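Local coordinates for protein deoxyribodipyrimidine photo-lyase (Oryza sativa Japonica Group, PDB 3UMV) that uses light to split cyclobutane pyrimidine dimers in UV-damaged DNA back into separate pyrimidines, with one FAD bound per subunit, at residues Pro23-Val28 / Val171-Thr176; Trp54-Ala59 / Pro204-Val209; Ala67-Val72 / Pro211-Gln216; Ser131-Asp136 / Val161-Val166. All blocks are in the same frame, centred on the assembly; numbering follows the deposited sequence.

Overall arrangement
All four contacts belong to the alpha/beta part of this single-chain photolyase, and their segments are interleaved or nested along the sequence. Contact 4 pairs two neighbouring strands of the sheet, and contact 1 brings in the edge strand 26-28 beside strand 162-166; their centres are about 14 Å apart, and Arg-27 NH2 meets Gln-165 OE1 at 2.7 Å. Contact 2 lies about 13 Å from contact 4 between centres, on helix 54-66, where Trp-54 and His-58 touch Val-166. Contact 3, about 14 Å from contact 2 between centres, carries the same long loop to strand 70-75. Toward the cofactor, the side chain of Val-171 in contact 1 is about 10 Å from FAD.

Contact 1: Pro23-Val28 / Val171-Thr176; sequences PSRVRV and VVPVWT
Arg-25 and Trp-175 make the two hydrogen bonds that tie residues 23-28 to residues 171-176, with Pro-173 wedged between them. Arg-25 CB and CG lie against the proline ring, CG coming to 3.7 Å from Pro-173 CG. From there the chain runs extended to NE, and CZ carries NH2 to the carbonyl of Val-171, with NH2 to O at 2.7 Å. This bond is short but bent, 136° at the hydrogen, with the donor tilted out of the carbonyl plane. NH1 turns to the backbone oxygen of Tyr-199. The indole of Trp-175 presents its edge: NE1 donates to Ser-24 O at 2.9 Å, the acceptor lying in the ring plane, and CZ2 sits 3.6 Å from Arg-25 O. A chi1 of 36° sets CG between backbone N and carbonyl carbon, turning the ring toward the 23-28 backbone. Arg-27 CB covers one face in a CH-pi contact, 4.2 Å from the centroid of the six-membered ring, while Val-174 CG1 lies over the opposite face. A leucine in place of Trp-175 would probably leave Ser-24 O without this donor and open a gap beneath Arg-27 CB. The amides of Val-171 and Val-172 bond to Glu-325, probably an FAD-site residue. Arg-27 reaches on to Gln-165 of strand 162-166. Strand 26-28 runs antiparallel to that strand at the sheet margin, helix 196-199 touches Ser-24, Pro-173 and Thr-176 through Tyr-199, and Trp-54 of helix 54-66 packs on Arg-25.

Contact 2: Trp54-Ala59 / Pro204-Val209; sequences WALLHA and PELPAV
Leu-57 and Leu-206 mark the closest backbone approach, 5.7 Å between their CA atoms, where the helical turns of residues 54-59 meet the irregular chain of residues 204-209. The first segment keeps helical hydrogen bonds, His-58 N to Trp-54 O and Ala-59 N to Ala-55 O; the second has extended backbone angles. No hydrogen bond crosses between them. Leu-57 supplies the largest share of the helix side. With CG anti to the carbonyl carbon (chi1 -76°), its two methyls reach the loop: CD1 lies 4.0 Å from Pro-204 CD, and CD2 presses on Leu-206 CD1 at 3.4 Å, tighter than usual van der Waals contact. Pro-204 O also lies near this methyl, and Pro-207 CD is 4.2 Å from Leu-57 CD2. Leu-206 fits its forked end against both leucines, since its CD1 and CD2 also meet CG and CD2 of Leu-56, the nearest pair being Leu-56 CG to Leu-206 CD1 at 3.9 Å. At the N-terminal end of both segments, Pro-204 CD comes obliquely to the six-membered ring of Trp-54, 3.6 Å from CZ3, the two side chains crossing at about a right angle. Phe-203 stacks on that indole, and Trp-54 NE1 is hydrogen-bonded to Gln-296. This is apolar packing of a long connecting loop across a helix that flanks the mostly parallel sheet, within the Rossmann-like alpha/beta domain of photolyases.

Contact 3: Ala67-Val72 / Pro211-Gln216; sequences ASPLAV and PWDREQ
Trp-212 drives the six-membered part of its indole against Pro-69, Leu-70 and Ala-71, and this is where residues 67-72 and 211-216 pack tightly. Ala-71 CB sits 3.4 Å from Trp-212 CZ3 and nearly as close to CH2. Pro-69 CB lies 3.5 Å from Trp-212 CE3, the two side chains crossing at about a right angle, and Leu-70 O comes to 3.4 Å of that same CE3. Chi1 of -177° carries the indole away from its own backbone N and toward the start of strand 70-75. Its pyrrole side is held within the loop: NE1 donates to Glu-215 O at 2.8 Å, with the donor well above the carbonyl plane, and Arg-214 CB covers one face of the ring. A serine in place of Trp-212 would probably open a gap over Ala-71 and deprive Glu-215 O of its indole donor. Glu-215, salt-bridged to Arg-127, also touches a bound urea. The other side is looser and nearer solvent. There the guanidinium of Arg-214 turns a face to Pro-69 CG, its NH2 staying 4.3 Å from Pro-69 CD, and NE forms a salt bridge with Asp-213 OD2, its hydrogen bond weak at 3.3 Å. The exposed Pro-211 barely touches. Strand 70-75 lies between strands 40-44 and 111-114; Phe-112 of the latter touches Ala-71, Trp-212 and Glu-215, while Leu-70 packs on helix 54-66.

Contact 4: Ser131-Asp136 / Val161-Val166; sequences STLVAD and VAVHQV
Thr-132 through Ala-135 pair in parallel with Ala-162 through Gln-165, the two strands of a beta-alpha-beta unit whose crossover is helix 141-157. Their axes run 4.6 Å apart at 20°. Five backbone bonds alternate across the pair, all fairly straight: Ala-162 N to Ser-131 O, Leu-133 N to Ala-162 O, His-164 N to Leu-133 O, Ala-135 N to His-164 O and Val-166 N to Ala-135 O, each 2.8 or 2.9 Å. The carbonyls of Ala-162, Leu-133, His-164 and Ala-135 also each take a CA-H...O contact, such as Gln-165 CA to Ala-135 O at 3.2 Å. Thr-132 and Val-134, whose own N-H and C=O groups point away from this pair, bond to strand 40-44. The Asp-136 carboxylate finds its partners beyond the pair: OD1 accepts from Tyr-42 OH and the amides of Leu-45 and Asp-47, OD2 from Arg-46 N. Gln-165 stretches out from its strand (chi1 178°), with OE1 taken by Arg-27 and NE2 donating to Asp-136 O at 3.1 Å. That bond is straight, 169° at the hydrogen, with the acceptor in the glutamine amide plane but NE2 above the carbonyl plane. Val-134 CG1 meets Val-166 CG2 at 3.9 Å; on the face carrying Thr-132, Val-134 and His-164, Thr-132 CG2 stands almost directly over the centre of the His-164 ring, 4.3 Å from its centroid.

Contact 1: Pro23-Val28 / Val171-Thr176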
loop_
_atom_site.group_PDB
_atom_site.type_symbol
_atom_site.label_atom_id
_atom_site.label_comp_id
_atom_site.label_asym_id
_atom_site.label_seq_id
_atom_site.Cartn_x
_atom_site.Cartn_y
_atom_site.Cartn_z
ATOM N N PRO A 23 17.705 2.484 -15.534
ATOM C CA PRO A 23 18.352 1.249 -15.067
ATOM C C PRO A 23 18.389 1.083 -13.543
ATOM O O PRO A 23 18.392 -0.055 -13.066
ATOM C CB PRO A 23 19.780 1.351 -15.636
ATOM C CG PRO A 23 19.932 2.761 -16.079
ATOM C CD PRO A 23 18.566 3.246 -16.446
ATOM N N SER A 24 18.412 2.179 -12.788
ATOM C CA SER A 24 18.425 2.056 -11.333
ATOM C C SER A 24 17.104 1.489 -10.821
ATOM O O SER A 24 17.053 0.936 -9.725
ATOM C CB SER A 24 18.772 3.385 -10.654
ATOM O OG SER A 24 20.115 3.758 -10.940
ATOM N N ARG A 25 16.042 1.588 -11.623
ATOM C CA ARG A 25 14.750 1.007 -11.238
ATOM C C ARG A 25 14.692 -0.508 -11.465
ATOM O O ARG A 25 13.767 -1.158 -11.000
ATOM C CB ARG A 25 13.582 1.635 -12.012
ATOM C CG ARG A 25 13.464 3.147 -11.955
ATOM C CD ARG A 25 12.071 3.551 -12.410
ATOM N NE ARG A 25 11.983 4.940 -12.854
ATOM C CZ ARG A 25 11.583 5.943 -12.073
ATOM N NH1 ARG A 25 11.512 7.197 -12.549
ATOM N NH2 ARG A 25 11.253 5.686 -10.817
ATOM N N VAL A 26 15.676 -1.051 -12.183
ATOM C CA VAL A 26 15.672 -2.449 -12.615
ATOM C C VAL A 26 16.727 -3.291 -11.902
ATOM O O VAL A 26 17.910 -2.980 -11.934
ATOM C CB VAL A 26 15.884 -2.557 -14.142
ATOM C CG1 VAL A 26 15.916 -4.017 -14.584
ATOM C CG2 VAL A 26 14.787 -1.795 -14.875
ATOM N N ARG A 27 16.284 -4.344 -11.234
ATOM C CA ARG A 27 17.193 -5.248 -10.552
ATOM C C ARG A 27 17.157 -6.572 -11.302
ATOM O O ARG A 27 16.122 -7.229 -11.359
ATOM C CB ARG A 27 16.773 -5.414 -9.085
ATOM C CG ARG A 27 17.536 -6.488 -8.332
ATOM C CD ARG A 27 17.232 -6.461 -6.833
ATOM N NE ARG A 27 16.004 -7.177 -6.496
ATOM C CZ ARG A 27 15.968 -8.445 -6.091
ATOM N NH1 ARG A 27 17.093 -9.137 -5.973
ATOM N NH2 ARG A 27 14.807 -9.025 -5.801
ATOM N N VAL A 28 18.279 -6.937 -11.908
ATOM C CA VAL A 28 18.381 -8.202 -12.617
ATOM C C VAL A 28 18.687 -9.301 -11.603
ATOM O O VAL A 28 19.788 -9.381 -11.075
ATOM C CB VAL A 28 19.461 -8.153 -13.704
ATOM C CG1 VAL A 28 19.621 -9.517 -14.345
ATOM C CG2 VAL A 28 19.110 -7.092 -14.749
ATOM N N VAL A 171 8.836 6.509 -6.409
ATOM C CA VAL A 171 9.445 7.476 -7.320
ATOM C C VAL A 171 10.934 7.211 -7.410
ATOM O O VAL A 171 11.496 7.132 -8.504
ATOM C CB VAL A 171 9.224 8.949 -6.863
ATOM C CG1 VAL A 171 9.860 9.907 -7.854
ATOM C CG2 VAL A 171 7.731 9.240 -6.730
ATOM N N VAL A 172 11.579 7.101 -6.252
ATOM C CA VAL A 172 12.992 6.768 -6.218
ATOM C C VAL A 172 13.088 5.289 -5.855
ATOM O O VAL A 172 12.541 4.862 -4.836
ATOM C CB VAL A 172 13.750 7.623 -5.173
ATOM C CG1 VAL A 172 15.244 7.304 -5.195
ATOM C CG2 VAL A 172 13.538 9.128 -5.425
ATOM N N PRO A 173 13.765 4.489 -6.686
ATOM C CA PRO A 173 13.851 3.048 -6.412
ATOM C C PRO A 173 14.302 2.764 -4.991
ATOM O O PRO A 173 15.224 3.426 -4.497
ATOM C CB PRO A 173 14.900 2.576 -7.417
ATOM C CG PRO A 173 14.778 3.541 -8.552
ATOM C CD PRO A 173 14.415 4.863 -7.957
ATOM N N VAL A 174 13.647 1.806 -4.334
ATOM C CA VAL A 174 13.906 1.528 -2.922
ATOM C C VAL A 174 15.387 1.218 -2.613
ATOM O O VAL A 174 15.912 1.647 -1.578
ATOM C CB VAL A 174 13.009 0.380 -2.408
ATOM C CG1 VAL A 174 13.335 -0.940 -3.153
ATOM C CG2 VAL A 174 13.187 0.215 -0.903
ATOM N N TRP A 175 16.061 0.486 -3.498
ATOM C CA TRP A 175 17.457 0.104 -3.248
ATOM C C TRP A 175 18.428 1.241 -3.577
ATOM O O TRP A 175 19.603 1.203 -3.205
ATOM C CB TRP A 175 17.816 -1.176 -4.030
ATOM C CG TRP A 175 17.149 -1.224 -5.352
ATOM C CD1 TRP A 175 17.429 -0.443 -6.443
ATOM C CD2 TRP A 175 16.063 -2.072 -5.736
ATOM N NE1 TRP A 175 16.588 -0.761 -7.483
ATOM C CE2 TRP A 175 15.737 -1.754 -7.074
ATOM C CE3 TRP A 175 15.341 -3.075 -5.084
ATOM C CZ2 TRP A 175 14.718 -2.394 -7.762
ATOM C CZ3 TRP A 175 14.338 -3.718 -5.772
ATOM C CH2 TRP A 175 14.037 -3.382 -7.100
ATOM N N THR A 176 17.919 2.267 -4.251
ATOM C CA THR A 176 18.719 3.424 -4.628
ATOM C C THR A 176 18.517 4.591 -3.660
ATOM O O THR A 176 19.453 5.337 -3.368
ATOM C CB THR A 176 18.351 3.885 -6.038
ATOM O OG1 THR A 176 18.636 2.831 -6.963
ATOM C CG2 THR A 176 19.138 5.124 -6.427
#

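Contact 2: Trp54-Ala59 / Pro204-Val209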
loop_
_atom_site.group_PDB
_atom_site.type_symbol
_atom_site.label_atom_id
_atom_site.label_comp_id
_atom_site.label_asym_id
_atom_site.label_seq_id
_atom_site.Cartn_x
_atom_site.Cartn_y
_atom_site.Cartn_z
ATOM N N TRP A 54 6.215 1.277 -14.421
ATOM C CA TRP A 54 7.573 1.027 -14.919
ATOM C C TRP A 54 7.868 -0.440 -15.175
ATOM O O TRP A 54 8.691 -0.754 -16.025
ATOM C CB TRP A 54 8.653 1.609 -14.003
ATOM C CG TRP A 54 8.714 3.114 -13.989
ATOM C CD1 TRP A 54 8.522 3.930 -12.908
ATOM C CD2 TRP A 54 8.985 3.978 -15.101
ATOM N NE1 TRP A 54 8.656 5.247 -13.278
ATOM C CE2 TRP A 54 8.920 5.307 -14.621
ATOM C CE3 TRP A 54 9.247 3.759 -16.457
ATOM C CZ2 TRP A 54 9.144 6.416 -15.449
ATOM C CZ3 TRP A 54 9.459 4.867 -17.286
ATOM C CH2 TRP A 54 9.410 6.174 -16.769
ATOM N N ALA A 55 7.207 -1.335 -14.446
ATOM C CA ALA A 55 7.483 -2.753 -14.611
ATOM C C ALA A 55 6.926 -3.210 -15.954
ATOM O O ALA A 55 7.596 -3.909 -16.704
ATOM C CB ALA A 55 6.889 -3.554 -13.467
ATOM N N LEU A 56 5.708 -2.775 -16.271
ATOM C CA LEU A 56 5.099 -3.093 -17.554
ATOM C C LEU A 56 5.894 -2.461 -18.720
ATOM O O LEU A 56 6.159 -3.116 -19.726
ATOM C CB LEU A 56 3.639 -2.630 -17.579
ATOM C CG LEU A 56 2.927 -2.827 -18.920
ATOM C CD1 LEU A 56 2.947 -4.300 -19.296
ATOM C CD2 LEU A 56 1.495 -2.285 -18.868
ATOM N N LEU A 57 6.280 -1.195 -18.564
ATOM C CA LEU A 57 7.087 -0.489 -19.567
ATOM C C LEU A 57 8.396 -1.229 -19.834
ATOM O O LEU A 57 8.810 -1.380 -20.984
ATOM C CB LEU A 57 7.376 0.947 -19.113
ATOM C CG LEU A 57 6.214 1.932 -19.244
ATOM C CD1 LEU A 57 6.478 3.207 -18.452
ATOM C CD2 LEU A 57 5.977 2.250 -20.706
ATOM N N HIS A 58 9.043 -1.692 -18.770
ATOM C CA HIS A 58 10.275 -2.455 -18.910
ATOM C C HIS A 58 10.040 -3.752 -19.686
ATOM O O HIS A 58 10.792 -4.082 -20.598
ATOM C CB HIS A 58 10.887 -2.757 -17.543
ATOM C CG HIS A 58 12.212 -3.445 -17.628
ATOM N ND1 HIS A 58 12.449 -4.686 -17.074
ATOM C CD2 HIS A 58 13.367 -3.074 -18.227
ATOM C CE1 HIS A 58 13.699 -5.043 -17.317
ATOM N NE2 HIS A 58 14.277 -4.082 -18.014
ATOM N N ALA A 59 8.984 -4.479 -19.329
ATOM C CA ALA A 59 8.653 -5.717 -20.028
ATOM C C ALA A 59 8.420 -5.437 -21.515
ATOM O O ALA A 59 8.979 -6.112 -22.362
ATOM C CB ALA A 59 7.437 -6.403 -19.389
ATOM N N PRO A 204 6.761 7.417 -20.484
ATOM C CA PRO A 204 6.492 7.280 -21.919
ATOM C C PRO A 204 5.315 6.332 -22.127
ATOM O O PRO A 204 4.865 5.695 -21.171
ATOM C CB PRO A 204 7.777 6.643 -22.450
ATOM C CG PRO A 204 8.288 5.831 -21.304
ATOM C CD PRO A 204 7.880 6.570 -20.037
ATOM N N GLU A 205 4.822 6.248 -23.358
ATOM C CA GLU A 205 3.795 5.276 -23.706
ATOM C C GLU A 205 4.448 3.916 -23.920
ATOM O O GLU A 205 5.645 3.831 -24.220
ATOM C CB GLU A 205 3.059 5.696 -24.985
ATOM C CG GLU A 205 2.204 6.944 -24.847
ATOM C CD GLU A 205 0.991 6.730 -23.961
ATOM O OE1 GLU A 205 0.456 7.732 -23.436
ATOM O OE2 GLU A 205 0.569 5.565 -23.793
ATOM N N LEU A 206 3.659 2.858 -23.772
ATOM C CA LEU A 206 4.134 1.506 -24.044
ATOM C C LEU A 206 4.650 1.380 -25.468
ATOM O O LEU A 206 3.947 1.729 -26.419
ATOM C CB LEU A 206 3.019 0.480 -23.831
ATOM C CG LEU A 206 3.278 -0.568 -22.747
ATOM C CD1 LEU A 206 3.445 0.108 -21.410
ATOM C CD2 LEU A 206 2.148 -1.584 -22.693
ATOM N N PRO A 207 5.885 0.876 -25.616
ATOM C CA PRO A 207 6.434 0.524 -26.928
ATOM C C PRO A 207 5.525 -0.488 -27.611
ATOM O O PRO A 207 4.944 -1.338 -26.935
ATOM C CB PRO A 207 7.766 -0.147 -26.578
ATOM C CG PRO A 207 8.138 0.410 -25.240
ATOM C CD PRO A 207 6.835 0.605 -24.521
ATOM N N ALA A 208 5.396 -0.404 -28.927
ATOM C CA ALA A 208 4.596 -1.382 -29.646
ATOM C C ALA A 208 5.304 -2.732 -29.607
ATOM O O ALA A 208 6.535 -2.797 -29.613
ATOM C CB ALA A 208 4.364 -0.937 -31.083
ATOM N N VAL A 209 4.519 -3.804 -29.554
ATOM C CA VAL A 209 5.060 -5.156 -29.553
ATOM C C VAL A 209 4.310 -5.997 -30.582
ATOM O O VAL A 209 3.156 -5.706 -30.904
ATOM C CB VAL A 209 4.936 -5.822 -28.167
ATOM C CG1 VAL A 209 5.722 -5.039 -27.127
ATOM C CG2 VAL A 209 3.480 -5.932 -27.764
#

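Contact 3: Ala67-Val72 / Pro211-Gln216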
loop_
_atom_site.group_PDB
_atom_site.type_symbol
_atom_site.label_atom_id
_atom_site.label_comp_id
_atom_site.label_asym_id
_atom_site.label_seq_id
_atom_site.Cartn_x
_atom_site.Cartn_y
_atom_site.Cartn_z
ATOM N N ALA A 67 11.791 -8.530 -30.534
ATOM C CA ALA A 67 10.785 -8.954 -31.502
ATOM C C ALA A 67 9.927 -10.097 -30.964
ATOM O O ALA A 67 9.551 -11.005 -31.704
ATOM C CB ALA A 67 11.448 -9.341 -32.839
ATOM N N SER A 68 9.607 -10.033 -29.674
ATOM C CA SER A 68 8.858 -11.089 -29.006
ATOM C C SER A 68 7.556 -10.535 -28.449
ATOM O O SER A 68 7.436 -9.323 -28.240
ATOM C CB SER A 68 9.696 -11.695 -27.884
ATOM O OG SER A 68 10.899 -12.243 -28.401
ATOM N N PRO A 69 6.567 -11.417 -28.230
ATOM C CA PRO A 69 5.268 -11.005 -27.688
ATOM C C PRO A 69 5.320 -10.728 -26.188
ATOM O O PRO A 69 6.265 -11.141 -25.509
ATOM C CB PRO A 69 4.373 -12.210 -27.974
ATOM C CG PRO A 69 5.297 -13.359 -27.999
ATOM C CD PRO A 69 6.588 -12.847 -28.584
ATOM N N LEU A 70 4.291 -10.042 -25.701
ATOM C CA LEU A 70 4.222 -9.549 -24.326
ATOM C C LEU A 70 2.910 -9.972 -23.678
ATOM O O LEU A 70 1.847 -9.830 -24.284
ATOM C CB LEU A 70 4.293 -8.023 -24.325
ATOM C CG LEU A 70 4.114 -7.320 -22.969
ATOM C CD1 LEU A 70 5.257 -7.639 -22.036
ATOM C CD2 LEU A 70 3.993 -5.824 -23.153
ATOM N N ALA A 71 2.987 -10.489 -22.454
ATOM C CA ALA A 71 1.798 -10.880 -21.700
ATOM C C ALA A 71 1.874 -10.384 -20.259
ATOM O O ALA A 71 2.967 -10.196 -19.724
ATOM C CB ALA A 71 1.626 -12.378 -21.706
ATOM N N VAL A 72 0.710 -10.160 -19.652
ATOM C CA VAL A 72 0.618 -9.824 -18.231
ATOM C C VAL A 72 -0.007 -11.010 -17.502
ATOM O O VAL A 72 -0.942 -11.642 -18.011
ATOM C CB VAL A 72 -0.258 -8.568 -17.991
ATOM C CG1 VAL A 72 -0.415 -8.310 -16.497
ATOM C CG2 VAL A 72 0.324 -7.357 -18.710
ATOM N N PRO A 211 2.083 -8.894 -32.253
ATOM C CA PRO A 211 0.845 -9.437 -31.690
ATOM C C PRO A 211 1.056 -10.764 -30.968
ATOM O O PRO A 211 2.012 -11.494 -31.248
ATOM C CB PRO A 211 -0.046 -9.634 -32.921
ATOM C CG PRO A 211 0.896 -9.684 -34.071
ATOM C CD PRO A 211 2.022 -8.777 -33.719
ATOM N N TRP A 212 0.151 -11.078 -30.050
ATOM C CA TRP A 212 0.251 -12.308 -29.286
ATOM C C TRP A 212 -0.283 -13.491 -30.071
ATOM O O TRP A 212 -1.436 -13.498 -30.506
ATOM C CB TRP A 212 -0.499 -12.179 -27.965
ATOM C CG TRP A 212 -0.369 -13.380 -27.094
ATOM C CD1 TRP A 212 -1.215 -14.445 -27.040
ATOM C CD2 TRP A 212 0.670 -13.639 -26.142
ATOM N NE1 TRP A 212 -0.771 -15.357 -26.111
ATOM C CE2 TRP A 212 0.383 -14.882 -25.541
ATOM C CE3 TRP A 212 1.812 -12.944 -25.740
ATOM C CZ2 TRP A 212 1.201 -15.448 -24.566
ATOM C CZ3 TRP A 212 2.617 -13.500 -24.759
ATOM C CH2 TRP A 212 2.308 -14.740 -24.185
ATOM N N ASP A 213 0.562 -14.500 -30.237
ATOM C CA ASP A 213 0.200 -15.667 -31.024
ATOM C C ASP A 213 0.469 -16.965 -30.265
ATOM O O ASP A 213 0.611 -18.026 -30.870
ATOM C CB ASP A 213 0.984 -15.662 -32.339
ATOM C CG ASP A 213 2.468 -15.932 -32.139
ATOM O OD1 ASP A 213 3.077 -16.565 -33.029
ATOM O OD2 ASP A 213 3.027 -15.524 -31.097
ATOM N N ARG A 214 0.548 -16.881 -28.942
ATOM C CA ARG A 214 0.828 -18.066 -28.137
ATOM C C ARG A 214 -0.433 -18.542 -27.417
ATOM O O ARG A 214 -1.551 -18.246 -27.840
ATOM C CB ARG A 214 1.942 -17.787 -27.124
ATOM C CG ARG A 214 3.217 -17.218 -27.722
ATOM C CD ARG A 214 3.824 -18.141 -28.775
ATOM N NE ARG A 214 4.987 -17.523 -29.409
ATOM C CZ ARG A 214 6.227 -17.615 -28.941
ATOM N NH1 ARG A 214 6.472 -18.307 -27.836
ATOM N NH2 ARG A 214 7.225 -17.016 -29.580
ATOM N N GLU A 215 -0.239 -19.275 -26.326
ATOM C CA GLU A 215 -1.349 -19.746 -25.507
ATOM C C GLU A 215 -2.236 -18.575 -25.099
ATOM O O GLU A 215 -1.749 -17.548 -24.624
ATOM C CB GLU A 215 -0.830 -20.475 -24.263
ATOM C CG GLU A 215 -1.875 -20.661 -23.165
ATOM C CD GLU A 215 -1.359 -21.458 -21.976
ATOM O OE1 GLU A 215 -1.718 -21.117 -20.828
ATOM O OE2 GLU A 215 -0.603 -22.430 -22.188
ATOM N N GLN A 216 -3.539 -18.744 -25.288
ATOM C CA GLN A 216 -4.517 -17.717 -24.964
ATOM C C GLN A 216 -4.951 -17.846 -23.504
ATOM O O GLN A 216 -5.139 -18.961 -23.007
ATOM C CB GLN A 216 -5.728 -17.871 -25.886
ATOM C CG GLN A 216 -6.536 -16.605 -26.073
ATOM C CD GLN A 216 -5.776 -15.534 -26.833
ATOM O OE1 GLN A 216 -5.146 -15.807 -27.856
ATOM N NE2 GLN A 216 -5.831 -14.306 -26.331
#

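Contact 4: Ser131-Asp136 / Val161-Val166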
loop_
_atom_site.group_PDB
_atom_site.type_symbol
_atom_site.label_atom_id
_atom_site.label_comp_id
_atom_site.label_asym_id
_atom_site.label_seq_id
_atom_site.Cartn_x
_atom_site.Cartn_y
_atom_site.Cartn_z
ATOM N N SER A 131 11.228 -15.872 -22.428
ATOM C CA SER A 131 12.630 -15.490 -22.338
ATOM C C SER A 131 12.877 -14.756 -21.030
ATOM O O SER A 131 13.900 -14.952 -20.379
ATOM C CB SER A 131 12.997 -14.582 -23.503
ATOM O OG SER A 131 12.196 -13.414 -23.485
ATOM N N THR A 132 11.933 -13.902 -20.650
ATOM C CA THR A 132 12.091 -13.097 -19.446
ATOM C C THR A 132 10.814 -13.006 -18.617
ATOM O O THR A 132 9.727 -12.834 -19.157
ATOM C CB THR A 132 12.568 -11.670 -19.789
ATOM O OG1 THR A 132 13.718 -11.745 -20.644
ATOM C CG2 THR A 132 12.937 -10.897 -18.519
ATOM N N LEU A 133 10.967 -13.125 -17.302
ATOM C CA LEU A 133 9.904 -12.806 -16.361
ATOM C C LEU A 133 10.250 -11.485 -15.685
ATOM O O LEU A 133 11.351 -11.328 -15.167
ATOM C CB LEU A 133 9.791 -13.906 -15.300
ATOM C CG LEU A 133 8.863 -13.639 -14.107
ATOM C CD1 LEU A 133 7.415 -13.649 -14.539
ATOM C CD2 LEU A 133 9.097 -14.675 -13.013
ATOM N N VAL A 134 9.320 -10.535 -15.698
ATOM C CA VAL A 134 9.521 -9.268 -15.000
ATOM C C VAL A 134 8.567 -9.194 -13.823
ATOM O O VAL A 134 7.374 -9.376 -13.986
ATOM C CB VAL A 134 9.254 -8.063 -15.918
ATOM C CG1 VAL A 134 9.456 -6.747 -15.139
ATOM C CG2 VAL A 134 10.147 -8.141 -17.161
ATOM N N ALA A 135 9.083 -8.928 -12.630
ATOM C CA ALA A 135 8.193 -8.744 -11.479
ATOM C C ALA A 135 8.246 -7.305 -10.988
ATOM O O ALA A 135 9.231 -6.615 -11.228
ATOM C CB ALA A 135 8.554 -9.707 -10.353
ATOM N N ASP A 136 7.188 -6.854 -10.320
ATOM C CA ASP A 136 7.225 -5.578 -9.618
ATOM C C ASP A 136 7.712 -5.785 -8.177
ATOM O O ASP A 136 8.130 -6.890 -7.807
ATOM C CB ASP A 136 5.898 -4.767 -9.733
ATOM C CG ASP A 136 4.644 -5.569 -9.313
ATOM O OD1 ASP A 136 3.567 -5.382 -9.939
ATOM O OD2 ASP A 136 4.715 -6.342 -8.332
ATOM N N VAL A 161 15.831 -18.795 -18.396
ATOM C CA VAL A 161 14.869 -17.702 -18.266
ATOM C C VAL A 161 15.426 -16.594 -17.397
ATOM O O VAL A 161 15.888 -16.835 -16.279
ATOM C CB VAL A 161 13.537 -18.138 -17.645
ATOM C CG1 VAL A 161 12.663 -16.889 -17.381
ATOM C CG2 VAL A 161 12.819 -19.138 -18.539
ATOM N N ALA A 162 15.358 -15.374 -17.913
ATOM C CA ALA A 162 15.831 -14.217 -17.181
ATOM C C ALA A 162 14.736 -13.749 -16.226
ATOM O O ALA A 162 13.549 -13.838 -16.536
ATOM C CB ALA A 162 16.205 -13.105 -18.146
ATOM N N VAL A 163 15.134 -13.272 -15.055
ATOM C CA VAL A 163 14.164 -12.694 -14.125
ATOM C C VAL A 163 14.616 -11.296 -13.713
ATOM O O VAL A 163 15.724 -11.123 -13.187
ATOM C CB VAL A 163 13.955 -13.563 -12.861
ATOM C CG1 VAL A 163 12.843 -12.961 -12.010
ATOM C CG2 VAL A 163 13.637 -15.009 -13.230
ATOM N N HIS A 164 13.763 -10.296 -13.954
ATOM C CA HIS A 164 14.070 -8.920 -13.578
ATOM C C HIS A 164 12.998 -8.448 -12.614
ATOM O O HIS A 164 11.831 -8.827 -12.752
ATOM C CB HIS A 164 14.031 -7.974 -14.781
ATOM C CG HIS A 164 15.072 -8.250 -15.824
ATOM N ND1 HIS A 164 15.263 -7.425 -16.909
ATOM C CD2 HIS A 164 15.976 -9.253 -15.952
ATOM C CE1 HIS A 164 16.236 -7.903 -17.666
ATOM N NE2 HIS A 164 16.679 -9.019 -17.113
ATOM N N GLN A 165 13.392 -7.635 -11.643
ATOM C CA GLN A 165 12.420 -6.956 -10.781
ATOM C C GLN A 165 12.529 -5.448 -10.956
ATOM O O GLN A 165 13.619 -4.886 -10.991
ATOM C CB GLN A 165 12.663 -7.298 -9.319
ATOM C CG GLN A 165 11.712 -6.583 -8.362
ATOM C CD GLN A 165 11.904 -7.050 -6.947
ATOM O OE1 GLN A 165 13.024 -7.089 -6.444
ATOM N NE2 GLN A 165 10.818 -7.416 -6.300
ATOM N N VAL A 166 11.387 -4.786 -11.059
ATOM C CA VAL A 166 11.368 -3.356 -11.286
ATOM C C VAL A 166 10.600 -2.715 -10.139
ATOM O O VAL A 166 9.519 -3.178 -9.794
ATOM C CB VAL A 166 10.677 -3.027 -12.635
ATOM C CG1 VAL A 166 10.570 -1.506 -12.823
ATOM C CG2 VAL A 166 11.448 -3.651 -13.791
#